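Side-chain contacts in lipolytic enzyme, G-D-S-L family (PDB 7BR2), which metabolises the drug diltiazem in a gut bacterium, probably as an esterase of the SGNH (GDSL) hydrolase family: residues K69-D74 with K122-L127; L25-T30 with G88-G93; P295-M300 with N336-S341; Y43-P48 with L350-L355; S412-K417 with D421-E426. All coordinates share one frame; numbering follows the deposited sequence.

Interaction 1 of 5, residues K69-D74 with K122-L127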
# COMPACT_ATOMS: atom_id res chain seq x y z
N LYS A 69 24.06 -3.42 0.93
CA LYS A 69 24.86 -3.02 2.10
C LYS A 69 24.07 -3.17 3.40
O LYS A 69 24.65 -3.49 4.44
CB LYS A 69 25.31 -1.56 2.02
CG LYS A 69 26.43 -1.16 1.11
CD LYS A 69 26.75 0.33 1.38
CE LYS A 69 25.47 1.12 1.60
NZ LYS A 69 25.56 2.31 2.48
N ARG A 70 22.76 -2.88 3.37
CA ARG A 70 22.00 -2.80 4.61
C ARG A 70 21.12 -4.03 4.89
O ARG A 70 20.35 -4.00 5.85
CB ARG A 70 21.14 -1.54 4.65
CG ARG A 70 20.04 -1.48 3.61
CD ARG A 70 19.24 -0.19 3.79
NE ARG A 70 18.46 0.18 2.61
CZ ARG A 70 17.17 -0.09 2.45
NH1 ARG A 70 16.50 -0.75 3.39
NH2 ARG A 70 16.55 0.30 1.34
N LEU A 71 21.21 -5.08 4.07
CA LEU A 71 20.43 -6.30 4.36
C LEU A 71 20.58 -6.80 5.81
O LEU A 71 19.58 -7.10 6.47
CB LEU A 71 20.82 -7.41 3.39
CG LEU A 71 20.29 -7.31 1.96
CD1 LEU A 71 20.73 -8.53 1.15
CD2 LEU A 71 18.80 -7.14 1.96
N ASP A 72 21.82 -6.94 6.31
CA ASP A 72 21.99 -7.53 7.65
C ASP A 72 21.36 -6.65 8.74
O ASP A 72 20.60 -7.14 9.59
CB ASP A 72 23.47 -7.75 7.97
CG ASP A 72 24.07 -8.97 7.31
OD1 ASP A 72 23.39 -10.01 7.22
OD2 ASP A 72 25.24 -8.90 6.90
N GLY A 73 21.69 -5.35 8.74
CA GLY A 73 21.32 -4.46 9.82
C GLY A 73 19.94 -3.85 9.73
O GLY A 73 19.45 -3.28 10.71
N ASP A 74 19.32 -3.88 8.56
CA ASP A 74 18.07 -3.17 8.37
C ASP A 74 16.94 -4.04 7.84
O ASP A 74 15.77 -3.74 8.12
CB ASP A 74 18.30 -1.98 7.41
CG ASP A 74 17.06 -1.14 7.22
OD1 ASP A 74 16.47 -0.75 8.25
OD2 ASP A 74 16.72 -0.82 6.05
N LYS A 122 22.27 -13.81 -4.14
CA LYS A 122 23.02 -14.78 -3.36
C LYS A 122 22.59 -14.75 -1.90
O LYS A 122 22.39 -15.81 -1.29
CB LYS A 122 24.52 -14.51 -3.49
CG LYS A 122 25.33 -15.39 -2.57
CD LYS A 122 26.82 -15.41 -2.91
CE LYS A 122 27.48 -16.63 -2.24
NZ LYS A 122 27.27 -16.66 -0.75
N ARG A 123 22.41 -13.55 -1.32
CA ARG A 123 21.97 -13.52 0.08
C ARG A 123 20.58 -14.13 0.25
O ARG A 123 20.34 -14.88 1.20
CB ARG A 123 21.96 -12.09 0.65
CG ARG A 123 23.25 -11.33 0.50
CD ARG A 123 24.36 -11.84 1.45
NE ARG A 123 23.90 -12.27 2.78
CZ ARG A 123 23.88 -11.49 3.86
NH1 ARG A 123 23.47 -11.96 5.03
NH2 ARG A 123 24.27 -10.21 3.77
N PHE A 124 19.67 -13.84 -0.67
CA PHE A 124 18.30 -14.34 -0.56
C PHE A 124 18.26 -15.85 -0.67
O PHE A 124 17.47 -16.51 0.01
CB PHE A 124 17.42 -13.67 -1.62
CG PHE A 124 17.33 -12.17 -1.49
CD1 PHE A 124 17.52 -11.54 -0.26
CD2 PHE A 124 17.09 -11.38 -2.60
CE1 PHE A 124 17.44 -10.16 -0.14
CE2 PHE A 124 17.01 -10.00 -2.50
CZ PHE A 124 17.18 -9.38 -1.27
N LYS A 125 19.10 -16.43 -1.53
CA LYS A 125 19.11 -17.88 -1.69
C LYS A 125 19.52 -18.60 -0.41
O LYS A 125 19.13 -19.75 -0.19
CB LYS A 125 20.03 -18.26 -2.86
CG LYS A 125 19.52 -17.66 -4.16
CD LYS A 125 19.93 -18.40 -5.40
CE LYS A 125 21.28 -19.03 -5.35
NZ LYS A 125 21.52 -19.60 -6.70
N GLU A 126 20.28 -17.93 0.45
CA GLU A 126 20.75 -18.54 1.69
C GLU A 126 19.75 -18.46 2.84
O GLU A 126 19.98 -19.11 3.86
CB GLU A 126 22.08 -17.90 2.09
CG GLU A 126 23.23 -18.31 1.16
CD GLU A 126 23.37 -19.83 1.07
OE1 GLU A 126 23.20 -20.50 2.12
OE2 GLU A 126 23.61 -20.35 -0.04
N LEU A 127 18.64 -17.73 2.69
CA LEU A 127 17.71 -17.54 3.81
C LEU A 127 16.92 -18.82 4.05
O LEU A 127 16.32 -19.36 3.12
CB LEU A 127 16.75 -16.39 3.52
CG LEU A 127 17.34 -14.98 3.48
CD1 LEU A 127 16.23 -14.00 3.16
CD2 LEU A 127 18.06 -14.61 4.79
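Helices 64-75 and 102-125, neighbours on one face of the parallel sheet, meet where L71 and D72 of the first face R123 and F124 of the second. The polar half is a salt bridge: R123 NH1 donates to D72 OD1 at 2.9 Å, with an almost straight N-H...O angle of 172°. The acceptor lies in the guanidinium plane, yet NH1 comes to the syn side of OD1 from 28° outside the carboxylate plane, because the two groups are turned 54° apart. R123 therefore bonds to OD1 alone of the two oxygens, OD2 lying 3.5 Å from NH2. Bends at chi2 and chi3 fold the arginine chain back toward D72. The charged pair lies toward solvent, where D72 is exposed, while L71 and F124 are buried. Such α/β layering, as in SGNH hydrolases, needs apolar residues facing the strands, and L71 reaches L25 while F124 lies on I132 and M134. An alanine in place of R123 takes away CG and the guanidinium, which would probably leave the D72 carboxylate without its charged mate and open a gap beside L71 CD1. L71 CD1 rests 3.8 Å from R123 CB, and both leucine methyls approach F124 CE1 at 3.9 Å.

Interaction 2 of 5, residues L25-T30 with G88-G93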
# COMPACT_ATOMS: atom_id res chain seq x y z
N LEU A 25 11.27 -4.06 0.87
CA LEU A 25 12.56 -3.43 0.68
C LEU A 25 12.53 -2.56 -0.58
O LEU A 25 12.15 -3.02 -1.67
CB LEU A 25 13.65 -4.50 0.58
CG LEU A 25 15.00 -4.12 -0.03
CD1 LEU A 25 15.66 -3.02 0.77
CD2 LEU A 25 15.88 -5.35 -0.04
N GLY A 26 12.94 -1.30 -0.45
CA GLY A 26 12.85 -0.45 -1.63
C GLY A 26 13.61 0.85 -1.50
O GLY A 26 14.45 1.02 -0.62
N ASN A 27 13.30 1.77 -2.42
CA ASN A 27 13.95 3.08 -2.41
C ASN A 27 13.00 4.16 -1.90
O ASN A 27 12.20 3.90 -0.98
CB ASN A 27 14.49 3.44 -3.80
CG ASN A 27 13.43 3.36 -4.90
OD1 ASN A 27 12.22 3.47 -4.65
ND2 ASN A 27 13.90 3.19 -6.15
N SER A 28 13.09 5.38 -2.46
CA SER A 28 12.28 6.46 -1.91
C SER A 28 10.80 6.22 -2.14
O SER A 28 9.98 6.70 -1.35
CB SER A 28 12.66 7.81 -2.50
OG SER A 28 12.79 7.75 -3.91
N ILE A 29 10.44 5.52 -3.21
CA ILE A 29 9.02 5.23 -3.43
C ILE A 29 8.47 4.43 -2.26
O ILE A 29 7.38 4.71 -1.74
CB ILE A 29 8.84 4.52 -4.78
CG1 ILE A 29 9.28 5.47 -5.90
CG2 ILE A 29 7.40 4.05 -4.94
CD1 ILE A 29 9.67 4.80 -7.20
N THR A 30 9.25 3.45 -1.78
CA THR A 30 8.90 2.69 -0.59
C THR A 30 9.08 3.52 0.68
O THR A 30 8.20 3.58 1.53
CB THR A 30 9.79 1.45 -0.52
OG1 THR A 30 9.57 0.65 -1.69
CG2 THR A 30 9.52 0.64 0.75
N GLY A 88 15.48 -0.04 -8.93
CA GLY A 88 15.70 0.29 -10.32
C GLY A 88 15.46 1.74 -10.67
O GLY A 88 16.03 2.24 -11.65
N MET A 89 14.59 2.43 -9.93
CA MET A 89 14.33 3.83 -10.26
C MET A 89 15.61 4.66 -10.18
O MET A 89 15.86 5.52 -11.04
CB MET A 89 13.24 4.40 -9.37
CG MET A 89 12.89 5.86 -9.70
SD MET A 89 12.22 6.16 -11.36
CE MET A 89 10.57 5.47 -11.24
N ASN A 90 16.44 4.41 -9.16
CA ASN A 90 17.72 5.10 -9.04
C ASN A 90 18.81 4.41 -9.83
O ASN A 90 19.67 5.08 -10.40
CB ASN A 90 18.11 5.20 -7.56
CG ASN A 90 17.22 6.16 -6.80
OD1 ASN A 90 17.02 7.30 -7.23
ND2 ASN A 90 16.65 5.69 -5.69
N ASP A 91 18.80 3.07 -9.85
CA ASP A 91 19.80 2.34 -10.61
C ASP A 91 19.83 2.78 -12.07
O ASP A 91 20.90 2.90 -12.68
CB ASP A 91 19.53 0.83 -10.51
CG ASP A 91 19.36 0.35 -9.07
OD1 ASP A 91 18.43 0.86 -8.37
OD2 ASP A 91 20.12 -0.55 -8.64
N SER A 92 18.66 3.04 -12.65
CA SER A 92 18.58 3.34 -14.08
C SER A 92 19.27 4.65 -14.45
O SER A 92 19.70 4.80 -15.60
CB SER A 92 17.12 3.40 -14.52
OG SER A 92 16.36 4.16 -13.59
N GLY A 93 19.42 5.58 -13.52
CA GLY A 93 20.01 6.87 -13.83
C GLY A 93 19.01 7.86 -14.39
O GLY A 93 17.83 7.56 -14.63
O HOH W 1 16.09 2.22 -7.26
O HOH W 2 12.76 1.46 -7.94
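Water 1 has four bonding partners between N27 and the loop G88-D91: it accepts from N27 ND2 at 2.6 Å and from the backbone N atoms of G88 and N90, and donates to D91 OD1 at 2.9 Å. The two segments probably correspond to two of the sequence blocks of SGNH hydrolases, with G26-N27-S28 holding the presumed nucleophile, whose OG bonds to H207 NE2, and G88-M89-N90-D91 matching the block whose asparagine in this family helps form the oxyanion hole. Water 2 accepts from M89 N at 2.9 Å and, weakly, from the same N27 amide, so hydration joins the two blocks where direct polar bonds do not. N27 is well suited to this: CG sits between the backbone N and the carbonyl carbon (chi1 54°), which lets OD1 cap helix 28-32 by accepting from I29 N at 3.1 Å while ND2 faces the other block. That amide nitrogen also lies 3.5 Å from M89 CB. N90 ND2 comes 3.6 Å from N27 CB, the amide planes 72° apart; its own bonds run to D62 O through ND2 and to Y94 OH through OD1. Beside these polar groups I29 CD1 meets M89 CB at 4.2 Å, with the methionine chain bent across the isoleucine. G88 has a positive phi of 124°, at which a side chain would jam against the preceding carbonyl. Its own carbonyl O accepts twice from S92, from the backbone N and, in the carbonyl plane, from OG at 2.7 Å.

Interaction 3 of 5, residues P295-M300 with N336-S341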
# COMPACT_ATOMS: atom_id res chain seq x y z
N PRO A 295 -10.67 -0.22 -11.26
CA PRO A 295 -11.96 -0.67 -10.72
C PRO A 295 -11.83 -1.12 -9.27
O PRO A 295 -12.09 -2.29 -8.96
CB PRO A 295 -12.36 -1.83 -11.64
CG PRO A 295 -11.22 -2.06 -12.56
CD PRO A 295 -10.05 -1.25 -12.11
N PHE A 296 -11.37 -0.23 -8.38
CA PHE A 296 -11.07 -0.67 -7.01
C PHE A 296 -12.34 -0.99 -6.24
O PHE A 296 -12.40 -1.99 -5.52
CB PHE A 296 -10.24 0.36 -6.24
CG PHE A 296 -9.91 -0.10 -4.84
CD1 PHE A 296 -8.91 -1.04 -4.63
CD2 PHE A 296 -10.64 0.35 -3.76
CE1 PHE A 296 -8.62 -1.50 -3.36
CE2 PHE A 296 -10.34 -0.10 -2.47
CZ PHE A 296 -9.34 -1.03 -2.28
N MET A 297 -13.35 -0.12 -6.35
CA MET A 297 -14.62 -0.36 -5.66
C MET A 297 -15.26 -1.66 -6.11
O MET A 297 -15.74 -2.44 -5.28
CB MET A 297 -15.55 0.82 -5.91
CG MET A 297 -15.04 2.10 -5.31
SD MET A 297 -14.66 1.91 -3.56
CE MET A 297 -16.32 1.94 -2.88
N GLU A 298 -15.26 -1.92 -7.42
CA GLU A 298 -15.92 -3.12 -7.94
C GLU A 298 -15.15 -4.39 -7.58
O GLU A 298 -15.75 -5.43 -7.27
CB GLU A 298 -16.09 -3.00 -9.45
CG GLU A 298 -16.90 -1.79 -9.90
CD GLU A 298 -16.05 -0.56 -10.13
OE1 GLU A 298 -15.08 -0.34 -9.35
OE2 GLU A 298 -16.34 0.20 -11.08
N GLU A 299 -13.81 -4.35 -7.64
CA GLU A 299 -13.06 -5.59 -7.46
C GLU A 299 -12.71 -5.88 -6.01
O GLU A 299 -12.58 -7.05 -5.64
CB GLU A 299 -11.77 -5.56 -8.30
CG GLU A 299 -12.05 -5.60 -9.79
CD GLU A 299 -10.81 -5.64 -10.65
OE1 GLU A 299 -9.72 -5.96 -10.13
OE2 GLU A 299 -10.92 -5.33 -11.86
N MET A 300 -12.57 -4.85 -5.17
CA MET A 300 -12.05 -5.04 -3.82
C MET A 300 -12.78 -4.30 -2.72
O MET A 300 -12.44 -4.49 -1.56
CB MET A 300 -10.57 -4.65 -3.75
CG MET A 300 -9.66 -5.58 -4.49
SD MET A 300 -7.92 -5.14 -4.29
CE MET A 300 -7.20 -6.26 -5.49
N ASN A 336 -23.85 -0.61 -3.01
CA ASN A 336 -22.56 -0.86 -2.37
C ASN A 336 -22.49 -0.07 -1.06
O ASN A 336 -22.35 1.16 -1.07
CB ASN A 336 -21.41 -0.48 -3.30
CG ASN A 336 -20.07 -0.88 -2.74
OD1 ASN A 336 -20.00 -1.55 -1.70
ND2 ASN A 336 -19.00 -0.52 -3.45
N LEU A 337 -22.59 -0.77 0.07
CA LEU A 337 -22.45 -0.09 1.35
C LEU A 337 -21.03 0.45 1.56
O LEU A 337 -20.85 1.43 2.28
CB LEU A 337 -22.85 -1.02 2.49
CG LEU A 337 -24.30 -1.48 2.51
CD1 LEU A 337 -24.55 -2.33 3.74
CD2 LEU A 337 -25.23 -0.28 2.46
N ALA A 338 -20.02 -0.16 0.93
CA ALA A 338 -18.65 0.32 1.07
C ALA A 338 -18.40 1.68 0.43
O ALA A 338 -17.33 2.26 0.67
CB ALA A 338 -17.68 -0.70 0.48
N ALA A 339 -19.32 2.20 -0.38
CA ALA A 339 -19.20 3.55 -0.92
C ALA A 339 -19.99 4.58 -0.12
O ALA A 339 -20.00 5.76 -0.47
CB ALA A 339 -19.66 3.58 -2.39
N GLU A 340 -20.64 4.16 0.96
CA GLU A 340 -21.48 5.03 1.77
C GLU A 340 -20.71 5.33 3.06
O GLU A 340 -20.74 4.53 4.01
CB GLU A 340 -22.83 4.37 2.05
CG GLU A 340 -23.57 3.97 0.78
CD GLU A 340 -23.86 5.17 -0.11
OE1 GLU A 340 -24.07 6.28 0.44
OE2 GLU A 340 -23.87 5.01 -1.35
N SER A 341 -20.02 6.47 3.10
CA SER A 341 -19.15 6.78 4.23
C SER A 341 -19.91 6.99 5.53
O SER A 341 -19.29 7.06 6.60
CB SER A 341 -18.30 8.02 3.91
OG SER A 341 -19.06 9.19 4.13
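An Asx turn that opens the short 3-10 segment 337-339 supplies one wall of this contact, and M297 of helix 296-300 lays its methyl end against it, touching N336, A338 and A339. All three approaches are made by M297 CE: it is 3.7 Å from N336 ND2, at the same separation from the backbone O of A338, and 3.8 Å from A339 CB. The methionine starts with CG beside its backbone N and bends at chi2 and chi3, so the slim, unbranched chain can tuck its end between the N336 amide and the two alanines; A339 suits the place because its short side chain lets the methyl come so close. N336 belongs to strand 335-336, the edge strand next to 303-308 in the mixed sheet, and there its amide works at both ends. Because CG stands anti to the backbone N (chi1 -173°), OD1 curls over the turn and accepts from A338 N at 3.0 Å, the donor sitting well above the carbonyl plane. OD1 also takes the backbone N of E303, while ND2 donates to N301 O, tying the turn to the connection between the helix and strand 303-308. A leucine in place of N336 would probably leave A338 N and E303 N without their acceptor, N301 O without its donor, and the turn less firmly set for M297.

Interaction 4 of 5, residues Y43-P48 with L350-L355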
# COMPACT_ATOMS: atom_id res chain seq x y z
N TYR A 43 -5.35 -5.76 4.95
CA TYR A 43 -5.37 -6.95 5.81
C TYR A 43 -6.01 -6.66 7.17
O TYR A 43 -6.64 -7.54 7.75
CB TYR A 43 -3.96 -7.49 6.02
CG TYR A 43 -3.45 -8.34 4.89
CD1 TYR A 43 -2.93 -7.78 3.74
CD2 TYR A 43 -3.52 -9.73 4.97
CE1 TYR A 43 -2.47 -8.57 2.70
CE2 TYR A 43 -3.07 -10.53 3.94
CZ TYR A 43 -2.55 -9.95 2.80
OH TYR A 43 -2.10 -10.76 1.78
N MET A 44 -5.92 -5.41 7.65
CA MET A 44 -6.46 -5.09 8.96
C MET A 44 -7.98 -5.04 8.92
O MET A 44 -8.63 -5.37 9.92
CB MET A 44 -5.96 -3.72 9.46
CG MET A 44 -4.45 -3.54 9.67
SD MET A 44 -4.02 -1.78 9.71
CE MET A 44 -2.39 -1.84 10.48
N THR A 45 -8.56 -4.63 7.80
CA THR A 45 -10.01 -4.51 7.75
C THR A 45 -10.70 -5.73 7.16
O THR A 45 -11.82 -6.05 7.57
CB THR A 45 -10.40 -3.24 6.99
OG1 THR A 45 -9.76 -3.26 5.71
CG2 THR A 45 -9.94 -2.04 7.76
N ARG A 46 -10.10 -6.38 6.16
CA ARG A 46 -10.67 -7.57 5.52
C ARG A 46 -10.44 -8.85 6.34
O ARG A 46 -11.27 -9.77 6.30
CB ARG A 46 -10.12 -7.71 4.11
CG ARG A 46 -10.93 -8.66 3.22
CD ARG A 46 -12.34 -8.16 2.95
NE ARG A 46 -12.29 -6.73 2.69
CZ ARG A 46 -12.21 -6.20 1.47
NH1 ARG A 46 -12.14 -7.00 0.42
NH2 ARG A 46 -12.15 -4.88 1.32
N PHE A 47 -9.29 -8.99 7.02
CA PHE A 47 -9.00 -10.18 7.82
C PHE A 47 -8.71 -9.75 9.25
O PHE A 47 -7.59 -9.94 9.75
CB PHE A 47 -7.83 -10.96 7.21
CG PHE A 47 -8.03 -11.29 5.77
CD1 PHE A 47 -9.03 -12.17 5.36
CD2 PHE A 47 -7.26 -10.67 4.81
CE1 PHE A 47 -9.22 -12.45 4.03
CE2 PHE A 47 -7.45 -10.94 3.46
CZ PHE A 47 -8.44 -11.83 3.07
N PRO A 48 -9.71 -9.22 9.96
CA PRO A 48 -9.45 -8.60 11.27
C PRO A 48 -8.96 -9.57 12.34
O PRO A 48 -8.34 -9.12 13.32
CB PRO A 48 -10.80 -8.00 11.66
CG PRO A 48 -11.82 -8.89 10.93
CD PRO A 48 -11.15 -9.22 9.62
N LEU A 350 -12.74 3.81 9.15
CA LEU A 350 -11.99 5.06 9.10
C LEU A 350 -11.16 5.27 10.36
O LEU A 350 -10.03 5.78 10.30
CB LEU A 350 -12.96 6.24 8.90
CG LEU A 350 -13.59 6.51 7.52
CD1 LEU A 350 -14.58 7.66 7.66
CD2 LEU A 350 -12.54 6.86 6.44
N THR A 351 -11.73 4.92 11.52
CA THR A 351 -10.97 4.95 12.77
C THR A 351 -9.67 4.15 12.62
O THR A 351 -8.58 4.63 12.97
CB THR A 351 -11.81 4.37 13.90
OG1 THR A 351 -13.09 5.02 13.95
CG2 THR A 351 -11.08 4.54 15.22
N ILE A 352 -9.79 2.93 12.10
CA ILE A 352 -8.61 2.09 11.87
C ILE A 352 -7.65 2.75 10.89
O ILE A 352 -6.42 2.70 11.06
CB ILE A 352 -9.05 0.70 11.38
CG1 ILE A 352 -9.72 -0.04 12.53
CG2 ILE A 352 -7.85 -0.09 10.85
CD1 ILE A 352 -10.74 -1.02 12.09
N MET A 353 -8.18 3.38 9.84
CA MET A 353 -7.35 4.02 8.83
C MET A 353 -6.50 5.14 9.43
O MET A 353 -5.31 5.28 9.11
CB MET A 353 -8.23 4.58 7.70
CG MET A 353 -7.51 5.40 6.64
SD MET A 353 -8.65 6.37 5.60
CE MET A 353 -8.97 7.82 6.61
N HIS A 354 -7.11 5.95 10.30
CA HIS A 354 -6.38 7.04 10.94
C HIS A 354 -5.31 6.51 11.89
O HIS A 354 -4.18 7.02 11.91
CB HIS A 354 -7.36 7.95 11.69
CG HIS A 354 -8.26 8.74 10.80
ND1 HIS A 354 -7.79 9.46 9.72
CD2 HIS A 354 -9.60 8.96 10.85
CE1 HIS A 354 -8.81 10.08 9.14
NE2 HIS A 354 -9.91 9.79 9.80
N LEU A 355 -5.66 5.50 12.70
CA LEU A 355 -4.66 4.86 13.55
C LEU A 355 -3.47 4.37 12.72
O LEU A 355 -2.30 4.56 13.11
CB LEU A 355 -5.30 3.70 14.32
CG LEU A 355 -6.30 4.13 15.40
CD1 LEU A 355 -7.14 2.95 15.87
CD2 LEU A 355 -5.58 4.77 16.58
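The flat groups of 43-48 stand behind the residues that do the touching: M44 and T45 turn toward I352, while the rings of Y43 and F47 serve other neighbours. One face of the F47 ring is overlain by R46 CG, 4.0 Å above its plane and offset toward the rim; the ring also meets that of F226, and Y43 meets F16. The contact itself is apolar and buried, and it joins the last turn of helix 35-46 to helix 344-377. At its heart is the branch methyl CG2 of I352, which lies 4.2 Å from T45 CG2. The same methyl is 4.3 Å from M44 CB, and M44 SD is as near, so it rests against two successive residues of the other helix. The threonine is turned by a chi1 of 54°, placing its hydroxyl between the backbone N and the carbonyl carbon and leaving CG2 to face the isoleucine. That hydroxyl is satisfied within its own helix, OG1 bonding to L41 O one turn back, which lets a residue with a polar end sit in an apolar contact. A beta-branched isoleucine suits the opposing site, since its branch methyl stands close to the helix and reaches both M44 and T45, at easy rather than tight distances. Around this spot L41 and L270 also touch I352, and I434 of helix 417-437 packs on M44 and L355, so three helices converge here.

Interaction 5 of 5, residues S412-K417 with D421-E426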
# COMPACT_ATOMS: atom_id res chain seq x y z
N SER A 412 19.70 12.99 17.03
CA SER A 412 20.03 13.20 18.44
C SER A 412 18.96 12.61 19.34
O SER A 412 19.25 12.21 20.48
CB SER A 412 20.24 14.70 18.72
OG SER A 412 19.03 15.44 18.81
N LYS A 413 17.72 12.51 18.84
CA LYS A 413 16.71 11.76 19.59
C LYS A 413 16.81 10.25 19.34
O LYS A 413 16.85 9.45 20.29
CB LYS A 413 15.31 12.26 19.21
CG LYS A 413 15.17 13.78 19.20
CD LYS A 413 13.82 14.21 18.63
CE LYS A 413 13.82 15.67 18.17
NZ LYS A 413 12.78 15.92 17.11
N MET A 414 16.85 9.82 18.09
CA MET A 414 16.69 8.40 17.80
C MET A 414 17.95 7.58 18.06
O MET A 414 17.85 6.35 18.08
CB MET A 414 16.23 8.23 16.35
CG MET A 414 14.81 8.71 16.11
SD MET A 414 13.56 7.64 16.92
CE MET A 414 13.41 6.34 15.68
N MET A 415 19.10 8.22 18.29
CA MET A 415 20.30 7.46 18.64
C MET A 415 20.17 6.76 19.99
O MET A 415 20.94 5.83 20.26
CB MET A 415 21.53 8.39 18.65
CG MET A 415 21.53 9.38 19.84
SD MET A 415 22.99 10.43 19.93
CE MET A 415 24.27 9.22 20.25
N PHE A 416 19.24 7.18 20.85
CA PHE A 416 19.10 6.52 22.15
C PHE A 416 18.23 5.28 22.03
O PHE A 416 17.07 5.35 21.60
CB PHE A 416 18.49 7.47 23.19
CG PHE A 416 19.38 8.61 23.56
CD1 PHE A 416 20.49 8.41 24.38
CD2 PHE A 416 19.13 9.88 23.06
CE1 PHE A 416 21.33 9.49 24.71
CE2 PHE A 416 19.96 10.96 23.38
CZ PHE A 416 21.05 10.77 24.22
N LYS A 417 18.78 4.15 22.49
CA LYS A 417 18.04 2.90 22.53
C LYS A 417 16.73 3.04 23.29
O LYS A 417 15.71 2.46 22.88
CB LYS A 417 18.93 1.85 23.22
CG LYS A 417 18.26 0.50 23.47
CD LYS A 417 18.17 -0.38 22.25
CE LYS A 417 17.34 -1.62 22.57
NZ LYS A 417 17.05 -2.41 21.35
N ASP A 421 13.06 2.23 21.70
CA ASP A 421 12.15 1.31 22.38
C ASP A 421 10.80 1.97 22.63
O ASP A 421 9.76 1.39 22.34
CB ASP A 421 12.76 0.83 23.71
CG ASP A 421 13.88 -0.17 23.53
OD1 ASP A 421 14.03 -0.76 22.43
OD2 ASP A 421 14.63 -0.38 24.52
N ALA A 422 10.80 3.18 23.17
CA ALA A 422 9.53 3.84 23.49
C ALA A 422 8.69 4.10 22.23
O ALA A 422 7.47 3.94 22.24
CB ALA A 422 9.77 5.14 24.24
N ARG A 423 9.33 4.52 21.13
CA ARG A 423 8.60 4.87 19.91
C ARG A 423 8.08 3.62 19.23
O ARG A 423 6.98 3.63 18.66
CB ARG A 423 9.51 5.66 18.98
CG ARG A 423 10.05 6.95 19.58
CD ARG A 423 8.94 8.00 19.78
NE ARG A 423 8.87 8.87 18.60
CZ ARG A 423 7.91 9.75 18.35
NH1 ARG A 423 6.89 9.91 19.18
NH2 ARG A 423 7.99 10.50 17.26
N GLU A 424 8.85 2.52 19.30
CA GLU A 424 8.34 1.22 18.87
C GLU A 424 7.14 0.81 19.71
O GLU A 424 6.16 0.25 19.20
CB GLU A 424 9.43 0.17 19.00
CG GLU A 424 10.08 -0.27 17.70
CD GLU A 424 11.33 -1.07 17.96
OE1 GLU A 424 12.36 -0.82 17.29
OE2 GLU A 424 11.29 -1.93 18.87
N GLN A 425 7.21 1.06 21.02
CA GLN A 425 6.09 0.76 21.89
C GLN A 425 4.87 1.56 21.48
O GLN A 425 3.73 1.09 21.58
CB GLN A 425 6.48 1.06 23.33
CG GLN A 425 5.59 0.43 24.35
CD GLN A 425 6.17 0.57 25.75
OE1 GLN A 425 7.32 0.99 25.91
NE2 GLN A 425 5.38 0.22 26.76
N GLU A 426 5.08 2.79 21.02
CA GLU A 426 3.99 3.62 20.52
C GLU A 426 3.36 3.01 19.26
O GLU A 426 2.12 2.94 19.12
CB GLU A 426 4.51 5.02 20.23
CG GLU A 426 4.59 5.92 21.44
CD GLU A 426 4.95 7.34 21.04
OE1 GLU A 426 6.13 7.77 21.16
OE2 GLU A 426 4.02 8.06 20.62
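K417, in the first turn of helix 417-437, sends its side chain across D421, one turn ahead, the i to i+4 spacing that brings side chains together on one helix face. From CB the chain leaves with CG anti to the backbone N (chi1 174°), then bends at chi2 (78°) toward the carboxylate. CG passes D421 OD2 at 3.9 Å, and CD comes within 4.2 Å of OD1. CE approaches most closely, 3.4 Å from OD1, and the tip NZ ends 3.6 Å from the same oxygen, a long salt bridge. The aliphatic part of the lysine thus lies against the acid as much as its charge does, which is reasonable at a site so exposed. The backbones are held better: D421 N donates to K417 O at 2.9 Å with an angle of 162°, the regular bond of the helix begun after F416 at the N-cap. On the buried side M414 SD, from helix 408-414, rests 4.5 Å from R423 CG. The arginine then bends toward E426, where its NH1 donates at 3.0 Å to the syn side of OE1.

In the fold
Interactions 1 and 2 belong to the same α/β domain and touch: L71 CD2 packs 4.0 Å from L25 CD2, and R70 NH2 comes to 3.0 Å from G26 O, although their centres are 17 Å apart. Interaction 2 holds S28 of the probable catalytic triad, so interaction 1 packs against strand 21-26, which leads into the presumed nucleophile. Interactions 3 and 4, with centres 15 Å apart, are joined by a probable hydrogen bond from R46 NH2 to M300 O at 2.9 Å. Interaction 3 is remote from the active-site contact, about 32 Å between centres. Interaction 5 touches none of the others, but helix 417-437 runs from it to interaction 4, nearest atoms about 8 Å apart.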